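Local coordinates for protein nitrite oxidoreductase subunit A (Kuenenia stuttgartiensis, PDB 7B04) that is a molybdopterin oxidoreductase family subunit that binds a molybdenum atom, two MD1 molecules and an iron/sulfur cluster, at residues I515-Y525 against N539-G550; E702-N710 against E763-N771. All blocks are in the same frame, centred on the assembly; numbering follows the deposited sequence.

Contact 1 of 2, residues I515-Y525 against N539-G550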
loop_
_atom_site.group_PDB
_atom_site.type_symbol
_atom_site.label_atom_id
_atom_site.label_comp_id
_atom_site.label_asym_id
_atom_site.label_seq_id
_atom_site.Cartn_x
_atom_site.Cartn_y
_atom_site.Cartn_z
ATOM N N ILE B 515 -1.963 12.049 -30.265
ATOM C CA ILE B 515 -3.285 11.444 -30.404
ATOM C C ILE B 515 -3.624 11.239 -31.878
ATOM O O ILE B 515 -4.254 10.241 -32.253
ATOM C CB ILE B 515 -4.339 12.310 -29.687
ATOM C CG1 ILE B 515 -4.067 12.343 -28.182
ATOM C CG2 ILE B 515 -5.742 11.794 -29.963
ATOM C CD1 ILE B 515 -4.867 13.396 -27.449
ATOM N N ALA B 516 -3.198 12.170 -32.735
ATOM C CA ALA B 516 -3.544 12.126 -34.151
ATOM C C ALA B 516 -2.644 11.215 -34.983
ATOM O O ALA B 516 -3.071 10.774 -36.056
ATOM C CB ALA B 516 -3.522 13.538 -34.738
ATOM N N THR B 517 -1.417 10.921 -34.538
ATOM C CA THR B 517 -0.495 10.077 -35.303
ATOM C C THR B 517 -0.422 8.634 -34.805
ATOM O O THR B 517 0.205 7.797 -35.467
ATOM C CB THR B 517 0.927 10.676 -35.354
ATOM O OG1 THR B 517 1.690 10.216 -34.227
ATOM C CG2 THR B 517 0.935 12.183 -35.493
ATOM N N ILE B 518 -0.960 8.327 -33.624
ATOM C CA ILE B 518 -0.851 6.990 -33.039
ATOM C C ILE B 518 -2.220 6.314 -32.930
ATOM O O ILE B 518 -3.238 6.962 -32.650
ATOM C CB ILE B 518 -0.178 7.036 -31.655
ATOM C CG1 ILE B 518 1.126 7.833 -31.753
ATOM C CG2 ILE B 518 0.098 5.635 -31.146
ATOM C CD1 ILE B 518 2.097 7.617 -30.618
ATOM N N LYS B 519 -2.241 5.001 -33.203
ATOM C CA LYS B 519 -3.355 4.087 -32.942
ATOM C C LYS B 519 -2.783 2.841 -32.268
ATOM O O LYS B 519 -1.715 2.369 -32.682
ATOM C CB LYS B 519 -4.063 3.713 -34.251
ATOM C CG LYS B 519 -5.107 4.736 -34.704
ATOM C CD LYS B 519 -6.291 4.076 -35.398
ATOM C CE LYS B 519 -7.288 5.109 -35.905
ATOM N NZ LYS B 519 -8.589 4.465 -36.237
ATOM N N PRO B 520 -3.450 2.268 -31.243
ATOM C CA PRO B 520 -4.556 2.742 -30.413
ATOM C C PRO B 520 -4.143 3.769 -29.387
ATOM O O PRO B 520 -3.034 3.728 -28.844
ATOM C CB PRO B 520 -5.009 1.463 -29.697
ATOM C CG PRO B 520 -4.477 0.333 -30.523
ATOM C CD PRO B 520 -3.141 0.867 -30.921
ATOM N N VAL B 521 -5.030 4.729 -29.163
ATOM C CA VAL B 521 -4.863 5.761 -28.150
ATOM C C VAL B 521 -5.895 5.484 -27.066
ATOM O O VAL B 521 -7.066 5.218 -27.376
ATOM C CB VAL B 521 -5.041 7.171 -28.743
ATOM C CG1 VAL B 521 -5.263 8.208 -27.643
ATOM C CG2 VAL B 521 -3.849 7.540 -29.610
ATOM N N ALA B 522 -5.467 5.535 -25.808
ATOM C CA ALA B 522 -6.370 5.310 -24.692
ATOM C C ALA B 522 -6.165 6.391 -23.645
ATOM O O ALA B 522 -5.028 6.721 -23.290
ATOM C CB ALA B 522 -6.150 3.931 -24.059
ATOM N N ILE B 523 -7.276 6.952 -23.173
ATOM C CA ILE B 523 -7.280 7.948 -22.112
ATOM C C ILE B 523 -7.827 7.276 -20.865
ATOM O O ILE B 523 -8.944 6.742 -20.878
ATOM C CB ILE B 523 -8.112 9.184 -22.484
ATOM C CG1 ILE B 523 -7.595 9.795 -23.783
ATOM C CG2 ILE B 523 -8.061 10.203 -21.365
ATOM C CD1 ILE B 523 -8.509 10.834 -24.383
ATOM N N HIS B 524 -7.047 7.300 -19.794
ATOM C CA HIS B 524 -7.438 6.693 -18.533
ATOM C C HIS B 524 -7.514 7.760 -17.455
ATOM O O HIS B 524 -6.650 8.642 -17.370
ATOM C CB HIS B 524 -6.473 5.585 -18.129
ATOM C CG HIS B 524 -6.587 4.365 -18.986
ATOM N ND1 HIS B 524 -7.400 3.300 -18.670
ATOM C CD2 HIS B 524 -6.033 4.068 -20.182
ATOM C CE1 HIS B 524 -7.311 2.382 -19.615
ATOM N NE2 HIS B 524 -6.486 2.824 -20.545
ATOM N N TYR B 525 -8.553 7.661 -16.632
ATOM C CA TYR B 525 -8.802 8.639 -15.590
ATOM C C TYR B 525 -9.447 7.960 -14.400
ATOM O O TYR B 525 -9.858 6.801 -14.460
ATOM C CB TYR B 525 -9.706 9.773 -16.068
ATOM C CG TYR B 525 -10.831 9.387 -16.990
ATOM C CD1 TYR B 525 -10.609 9.233 -18.349
ATOM C CD2 TYR B 525 -12.127 9.230 -16.514
ATOM C CE1 TYR B 525 -11.629 8.901 -19.198
ATOM C CE2 TYR B 525 -13.163 8.901 -17.368
ATOM C CZ TYR B 525 -12.905 8.738 -18.705
ATOM O OH TYR B 525 -13.935 8.411 -19.547
ATOM N N ASN B 539 -15.508 14.197 -17.787
ATOM C CA ASN B 539 -15.614 12.879 -18.402
ATOM C C ASN B 539 -16.130 12.989 -19.828
ATOM O O ASN B 539 -15.653 12.288 -20.728
ATOM C CB ASN B 539 -16.511 11.979 -17.561
ATOM C CG ASN B 539 -16.010 11.833 -16.145
ATOM O OD1 ASN B 539 -16.685 12.221 -15.203
ATOM N ND2 ASN B 539 -14.815 11.278 -15.989
ATOM N N ARG B 540 -17.109 13.867 -20.053
ATOM C CA ARG B 540 -17.530 14.162 -21.415
ATOM C C ARG B 540 -16.365 14.716 -22.224
ATOM O O ARG B 540 -16.202 14.386 -23.405
ATOM C CB ARG B 540 -18.697 15.146 -21.402
ATOM C CG ARG B 540 -19.974 14.580 -20.813
ATOM C CD ARG B 540 -20.994 15.678 -20.584
ATOM N NE ARG B 540 -21.413 16.295 -21.840
ATOM C CZ ARG B 540 -22.104 17.426 -21.921
ATOM N NH1 ARG B 540 -22.458 18.071 -20.818
ATOM N NH2 ARG B 540 -22.442 17.913 -23.107
ATOM N N SER B 541 -15.542 15.563 -21.599
ATOM C CA SER B 541 -14.363 16.095 -22.270
ATOM C C SER B 541 -13.379 14.991 -22.644
ATOM O O SER B 541 -12.636 15.128 -23.622
ATOM C CB SER B 541 -13.690 17.136 -21.374
ATOM O OG SER B 541 -12.448 17.559 -21.900
ATOM N N TYR B 542 -13.353 13.900 -21.877
ATOM C CA TYR B 542 -12.391 12.825 -22.090
ATOM C C TYR B 542 -12.701 11.946 -23.299
ATOM O O TYR B 542 -11.881 11.084 -23.634
ATOM C CB TYR B 542 -12.305 11.960 -20.830
ATOM C CG TYR B 542 -11.724 12.694 -19.644
ATOM C CD1 TYR B 542 -10.901 13.796 -19.826
ATOM C CD2 TYR B 542 -12.004 12.294 -18.343
ATOM C CE1 TYR B 542 -10.367 14.475 -18.750
ATOM C CE2 TYR B 542 -11.472 12.968 -17.259
ATOM C CZ TYR B 542 -10.655 14.059 -17.470
ATOM O OH TYR B 542 -10.121 14.737 -16.401
ATOM N N TYR B 543 -13.842 12.134 -23.963
ATOM C CA TYR B 543 -14.136 11.403 -25.191
ATOM C C TYR B 543 -13.891 12.214 -26.455
ATOM O O TYR B 543 -13.758 11.621 -27.532
ATOM C CB TYR B 543 -15.590 10.905 -25.208
ATOM C CG TYR B 543 -15.839 9.606 -24.464
ATOM C CD1 TYR B 543 -15.276 9.373 -23.217
ATOM C CD2 TYR B 543 -16.629 8.605 -25.019
ATOM C CE1 TYR B 543 -15.505 8.186 -22.537
ATOM C CE2 TYR B 543 -16.858 7.414 -24.349
ATOM C CZ TYR B 543 -16.290 7.211 -23.109
ATOM O OH TYR B 543 -16.508 6.034 -22.432
ATOM N N LEU B 544 -13.830 13.542 -26.356
ATOM C CA LEU B 544 -13.710 14.373 -27.555
ATOM C C LEU B 544 -12.499 14.020 -28.410
ATOM O O LEU B 544 -12.678 13.791 -29.619
ATOM C CB LEU B 544 -13.705 15.853 -27.155
ATOM C CG LEU B 544 -15.040 16.440 -26.704
ATOM C CD1 LEU B 544 -14.839 17.834 -26.145
ATOM C CD2 LEU B 544 -16.027 16.464 -27.858
ATOM N N PRO B 545 -11.269 13.955 -27.886
ATOM C CA PRO B 545 -10.140 13.595 -28.760
ATOM C C PRO B 545 -10.185 12.153 -29.230
ATOM O O PRO B 545 -9.594 11.841 -30.270
ATOM C CB PRO B 545 -8.911 13.858 -27.881
ATOM C CG PRO B 545 -9.405 13.688 -26.499
ATOM C CD PRO B 545 -10.820 14.191 -26.499
ATOM N N VAL B 546 -10.879 11.272 -28.507
ATOM C CA VAL B 546 -10.921 9.862 -28.873
ATOM C C VAL B 546 -12.107 9.524 -29.773
ATOM O O VAL B 546 -12.060 8.513 -30.489
ATOM C CB VAL B 546 -10.930 8.992 -27.601
ATOM C CG1 VAL B 546 -12.321 8.907 -27.001
ATOM C CG2 VAL B 546 -10.399 7.611 -27.889
ATOM N N MET B 547 -13.165 10.342 -29.766
ATOM C CA MET B 547 -14.256 10.148 -30.716
ATOM C C MET B 547 -13.815 10.495 -32.131
ATOM O O MET B 547 -14.231 9.847 -33.097
ATOM C CB MET B 547 -15.461 11.003 -30.326
ATOM C CG MET B 547 -16.225 10.523 -29.110
ATOM S SD MET B 547 -17.747 11.463 -28.884
ATOM C CE MET B 547 -17.106 13.007 -28.250
ATOM N N LEU B 548 -12.976 11.520 -32.266
ATOM C CA LEU B 548 -12.572 12.010 -33.576
ATOM C C LEU B 548 -11.489 11.149 -34.211
ATOM O O LEU B 548 -11.401 11.080 -35.441
ATOM C CB LEU B 548 -12.107 13.459 -33.460
ATOM C CG LEU B 548 -13.185 14.411 -32.940
ATOM C CD1 LEU B 548 -12.617 15.796 -32.667
ATOM C CD2 LEU B 548 -14.341 14.484 -33.925
ATOM N N THR B 549 -10.670 10.481 -33.404
ATOM C CA THR B 549 -9.541 9.715 -33.912
ATOM C C THR B 549 -9.860 8.244 -34.137
ATOM O O THR B 549 -8.982 7.499 -34.585
ATOM C CB THR B 549 -8.361 9.830 -32.947
ATOM O OG1 THR B 549 -8.795 9.483 -31.625
ATOM C CG2 THR B 549 -7.807 11.244 -32.942
ATOM N N GLY B 550 -11.084 7.812 -33.858
ATOM C CA GLY B 550 -11.464 6.427 -34.065
ATOM C C GLY B 550 -10.816 5.437 -33.120
ATOM O O GLY B 550 -10.338 4.381 -33.550
#
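Strand 521-525 and helix 544-548 run almost antiparallel, at 159° with their axes 9.2 Å apart at closest approach, with Val521, Ile523 and Tyr525 pointing toward the helical segment. Tyr525 carries the largest share. Its chi1 of 38° sets the ring between its own backbone N and carbonyl carbon, and Tyr542 comes in over one face, with Tyr542 CD2 above the ring centre, 3.2 Å from the plane of Tyr525. The two rings are inclined by 43°, neither stacked nor perpendicular. At the far end of the Tyr525 ring, its OH lies in the plane of the Tyr543 ring at its edge, 3.4 Å from Tyr543 CE1, while hydrogen bonds to His280 and Ser559 fix this hydroxyl. Helices 535-541 and 544-548 lie in the crossover of a beta-alpha-beta unit, linking strand 521-525 to its parallel neighbour 558-561 in a five-stranded sheet. Against helix 544-548, Ile523 CD1 packs 3.7 Å from Pro545 CG. Ile515, from the helix preceding the strand, divides its branches, CD1 reaching Pro545 CB and CG2 meeting Thr549 CG2 at 3.7 Å. Beyond this apolar layer, at the exposed margin, Lys519, bent at chi2, brings its end to the C-terminal end of 539-550, and its NZ donates to Gly550 O at 3.2 Å, from above the carbonyl plane.

Contact 2 of 2, residues E702-N710 against E763-N771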
loop_
_atom_site.group_PDB
_atom_site.type_symbol
_atom_site.label_atom_id
_atom_site.label_comp_id
_atom_site.label_asym_id
_atom_site.label_seq_id
_atom_site.Cartn_x
_atom_site.Cartn_y
_atom_site.Cartn_z
ATOM N N GLU B 702 -11.886 -16.843 7.545
ATOM C CA GLU B 702 -12.707 -17.583 8.494
ATOM C C GLU B 702 -14.133 -17.753 7.986
ATOM O O GLU B 702 -15.079 -17.795 8.770
ATOM C CB GLU B 702 -12.726 -16.898 9.858
ATOM C CG GLU B 702 -11.489 -16.094 10.189
ATOM C CD GLU B 702 -11.746 -15.087 11.289
ATOM O OE1 GLU B 702 -12.086 -13.929 10.970
ATOM O OE2 GLU B 702 -11.626 -15.457 12.475
ATOM N N PHE B 703 -14.311 -17.916 6.679
ATOM C CA PHE B 703 -15.657 -18.049 6.143
ATOM C C PHE B 703 -16.132 -19.473 6.384
ATOM O O PHE B 703 -15.434 -20.432 6.042
ATOM C CB PHE B 703 -15.685 -17.733 4.647
ATOM C CG PHE B 703 -15.835 -16.271 4.324
ATOM C CD1 PHE B 703 -16.179 -15.354 5.300
ATOM C CD2 PHE B 703 -15.648 -15.821 3.028
ATOM C CE1 PHE B 703 -16.319 -14.013 4.989
ATOM C CE2 PHE B 703 -15.788 -14.485 2.713
ATOM C CZ PHE B 703 -16.123 -13.579 3.694
ATOM N N GLN B 704 -17.297 -19.615 7.015
ATOM C CA GLN B 704 -17.931 -20.912 7.204
ATOM C C GLN B 704 -19.017 -21.186 6.171
ATOM O O GLN B 704 -19.839 -22.086 6.367
ATOM C CB GLN B 704 -18.507 -21.007 8.616
ATOM C CG GLN B 704 -17.468 -21.245 9.695
ATOM C CD GLN B 704 -17.967 -20.850 11.070
ATOM O OE1 GLN B 704 -18.898 -20.055 11.202
ATOM N NE2 GLN B 704 -17.356 -21.414 12.104
ATOM N N GLU B 705 -19.025 -20.438 5.070
ATOM C CA GLU B 705 -19.994 -20.620 4.001
ATOM C C GLU B 705 -19.392 -20.016 2.741
ATOM O O GLU B 705 -18.546 -19.120 2.808
ATOM C CB GLU B 705 -21.337 -19.970 4.373
ATOM C CG GLU B 705 -22.413 -19.934 3.295
ATOM C CD GLU B 705 -22.968 -21.305 2.963
ATOM O OE1 GLU B 705 -22.370 -22.003 2.120
ATOM O OE2 GLU B 705 -24.006 -21.684 3.547
ATOM N N PHE B 706 -19.840 -20.506 1.589
ATOM C CA PHE B 706 -19.228 -20.096 0.334
ATOM C C PHE B 706 -19.652 -18.681 -0.045
ATOM O O PHE B 706 -20.710 -18.192 0.357
ATOM C CB PHE B 706 -19.587 -21.075 -0.782
ATOM C CG PHE B 706 -19.113 -22.475 -0.526
ATOM C CD1 PHE B 706 -17.759 -22.763 -0.505
ATOM C CD2 PHE B 706 -20.017 -23.502 -0.316
ATOM C CE1 PHE B 706 -17.313 -24.048 -0.265
ATOM C CE2 PHE B 706 -19.578 -24.792 -0.083
ATOM C CZ PHE B 706 -18.224 -25.065 -0.062
ATOM N N GLU B 707 -18.799 -18.015 -0.824
ATOM C CA GLU B 707 -19.061 -16.649 -1.249
ATOM C C GLU B 707 -18.569 -16.434 -2.674
ATOM O O GLU B 707 -17.576 -17.024 -3.103
ATOM C CB GLU B 707 -18.397 -15.638 -0.307
ATOM C CG GLU B 707 -18.918 -14.237 -0.492
ATOM C CD GLU B 707 -20.398 -14.141 -0.188
ATOM O OE1 GLU B 707 -20.846 -14.766 0.794
ATOM O OE2 GLU B 707 -21.124 -13.469 -0.946
ATOM N N ILE B 708 -19.274 -15.563 -3.393
ATOM C CA ILE B 708 -19.034 -15.294 -4.805
ATOM C C ILE B 708 -18.596 -13.844 -4.966
ATOM O O ILE B 708 -19.104 -12.955 -4.276
ATOM C CB ILE B 708 -20.296 -15.586 -5.646
ATOM C CG1 ILE B 708 -20.100 -15.171 -7.106
ATOM C CG2 ILE B 708 -21.510 -14.885 -5.052
ATOM C CD1 ILE B 708 -19.059 -15.978 -7.829
ATOM N N THR B 709 -17.640 -13.612 -5.865
ATOM C CA THR B 709 -17.211 -12.257 -6.187
ATOM C C THR B 709 -16.742 -12.208 -7.634
ATOM O O THR B 709 -16.363 -13.226 -8.221
ATOM C CB THR B 709 -16.091 -11.754 -5.268
ATOM O OG1 THR B 709 -15.744 -10.414 -5.641
ATOM C CG2 THR B 709 -14.861 -12.621 -5.409
ATOM N N ASN B 710 -16.750 -10.997 -8.190
ATOM C CA ASN B 710 -16.248 -10.723 -9.528
ATOM C C ASN B 710 -15.487 -9.408 -9.474
ATOM O O ASN B 710 -15.365 -8.782 -8.417
ATOM C CB ASN B 710 -17.380 -10.617 -10.561
ATOM C CG ASN B 710 -18.362 -11.768 -10.490
ATOM O OD1 ASN B 710 -17.976 -12.932 -10.404
ATOM N ND2 ASN B 710 -19.647 -11.443 -10.535
ATOM N N GLU B 763 -30.067 -22.892 6.509
ATOM C CA GLU B 763 -29.768 -24.318 6.446
ATOM C C GLU B 763 -28.307 -24.604 6.144
ATOM O O GLU B 763 -27.913 -25.775 6.148
ATOM C CB GLU B 763 -30.639 -24.994 5.386
ATOM C CG GLU B 763 -32.111 -25.104 5.740
ATOM C CD GLU B 763 -32.921 -25.750 4.632
ATOM O OE1 GLU B 763 -32.370 -25.941 3.528
ATOM O OE2 GLU B 763 -34.108 -26.067 4.865
ATOM N N GLY B 764 -27.499 -23.581 5.888
ATOM C CA GLY B 764 -26.105 -23.802 5.573
ATOM C C GLY B 764 -25.840 -24.100 4.118
ATOM O O GLY B 764 -24.780 -24.645 3.791
ATOM N N ARG B 765 -26.777 -23.763 3.224
ATOM C CA ARG B 765 -26.631 -23.998 1.786
ATOM C C ARG B 765 -26.853 -22.681 1.046
ATOM O O ARG B 765 -27.938 -22.422 0.525
ATOM C CB ARG B 765 -27.610 -25.082 1.311
ATOM C CG ARG B 765 -27.566 -26.369 2.119
ATOM C CD ARG B 765 -28.442 -27.449 1.501
ATOM N NE ARG B 765 -29.856 -27.083 1.486
ATOM C CZ ARG B 765 -30.802 -27.798 0.887
ATOM N NH1 ARG B 765 -32.064 -27.393 0.922
ATOM N NH2 ARG B 765 -30.487 -28.920 0.252
ATOM N N ALA B 766 -25.810 -21.854 0.982
ATOM C CA ALA B 766 -25.860 -20.635 0.190
ATOM C C ALA B 766 -25.528 -20.889 -1.271
ATOM O O ALA B 766 -25.743 -20.002 -2.103
ATOM C CB ALA B 766 -24.910 -19.576 0.756
ATOM N N SER B 767 -24.981 -22.067 -1.588
ATOM C CA SER B 767 -24.734 -22.433 -2.978
ATOM C C SER B 767 -26.009 -22.361 -3.808
ATOM O O SER B 767 -25.945 -22.144 -5.024
ATOM C CB SER B 767 -24.133 -23.837 -3.051
ATOM O OG SER B 767 -22.879 -23.893 -2.392
ATOM N N VAL B 768 -27.169 -22.557 -3.176
ATOM C CA VAL B 768 -28.442 -22.425 -3.880
ATOM C C VAL B 768 -28.585 -21.021 -4.457
ATOM O O VAL B 768 -28.846 -20.843 -5.652
ATOM C CB VAL B 768 -29.613 -22.769 -2.942
ATOM C CG1 VAL B 768 -30.920 -22.229 -3.501
ATOM C CG2 VAL B 768 -29.695 -24.273 -2.726
ATOM N N TYR B 769 -28.409 -20.000 -3.612
ATOM C CA TYR B 769 -28.519 -18.623 -4.083
ATOM C C TYR B 769 -27.420 -18.290 -5.085
ATOM O O TYR B 769 -27.656 -17.549 -6.048
ATOM C CB TYR B 769 -28.473 -17.652 -2.903
ATOM C CG TYR B 769 -29.570 -17.852 -1.882
ATOM C CD1 TYR B 769 -30.898 -17.591 -2.196
ATOM C CD2 TYR B 769 -29.275 -18.281 -0.595
ATOM C CE1 TYR B 769 -31.901 -17.763 -1.259
ATOM C CE2 TYR B 769 -30.270 -18.454 0.348
ATOM C CZ TYR B 769 -31.580 -18.196 0.012
ATOM O OH TYR B 769 -32.572 -18.371 0.949
ATOM N N ILE B 770 -26.210 -18.811 -4.867
ATOM C CA ILE B 770 -25.116 -18.561 -5.801
ATOM C C ILE B 770 -25.439 -19.156 -7.165
ATOM O O ILE B 770 -25.198 -18.531 -8.205
ATOM C CB ILE B 770 -23.793 -19.113 -5.237
ATOM C CG1 ILE B 770 -23.442 -18.413 -3.924
ATOM C CG2 ILE B 770 -22.667 -18.942 -6.245
ATOM C CD1 ILE B 770 -22.296 -19.052 -3.176
ATOM N N ASN B 771 -25.988 -20.374 -7.184
ATOM C CA ASN B 771 -26.380 -20.987 -8.450
ATOM C C ASN B 771 -27.490 -20.189 -9.120
ATOM O O ASN B 771 -27.513 -20.050 -10.348
ATOM C CB ASN B 771 -26.819 -22.433 -8.223
ATOM C CG ASN B 771 -25.665 -23.342 -7.853
ATOM O OD1 ASN B 771 -24.571 -23.233 -8.408
ATOM N ND2 ASN B 771 -25.904 -24.249 -6.914
#
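Glu705 stretches toward Ala766 with CG opposite its own backbone N (chi1 173°) and then bends at chi2 (69°), which brings the carboxylate back beside the main chain of Phe706 and up against the backbone of 764-766. The two oxygens divide the work. OE1 of Glu705 accepts the N-H of Phe706 at 3.0 Å through its anti lone pair, whereas OE2 of Glu705 takes a weak, bent bond from Ala766 N at 3.1 Å. Ala766 CB packs on the acid's carbons, 3.4 Å from Glu705 CD. Gly764 ends helix 759-762 in a Schellman motif, and the chain then turns into helix 767-774, whose first turn faces strand 707-709, at the border of a three-stranded antiparallel sheet. There Ile770 sends CD1 to Phe706 CB (4.1 Å) and CG2 to Ile708 CB, the two isoleucines lying alongside each other and pointing opposite ways. Ser767 OG sits obliquely 3.6 Å from Phe706 CD2, and Cys785 of helix 785-788 backs both Ser767 and Ile770. Accepting from two backbone N-H groups, one in each segment, is consistent with a charged carboxylate held between them, its grip on 763-771 being the weaker of the two.

In the fold
Contact 1 is a core contact, with eleven of its twelve touching residues buried, while contact 2 is only partly buried and reaches the surface at Arg765, with Gly764, Phe706 and Ser767 partly exposed. They share no secondary-structure element and do not touch: their centres are 42 Å apart and their nearest atoms about 18 Å. Contact 1 joins a strand of the parallel sheet, and the helix before it, to helices of the crossover that follows, relying on aromatic and aliphatic packing with its one lysine bond at the exposed edge. Contact 2 spans a longer excursion, setting an antiparallel strand against a later helix, and places a buried carboxylate among backbone groups. Both approach MD1: through Tyr542 in 539-550, and by direct touch of Phe703 in 702-710.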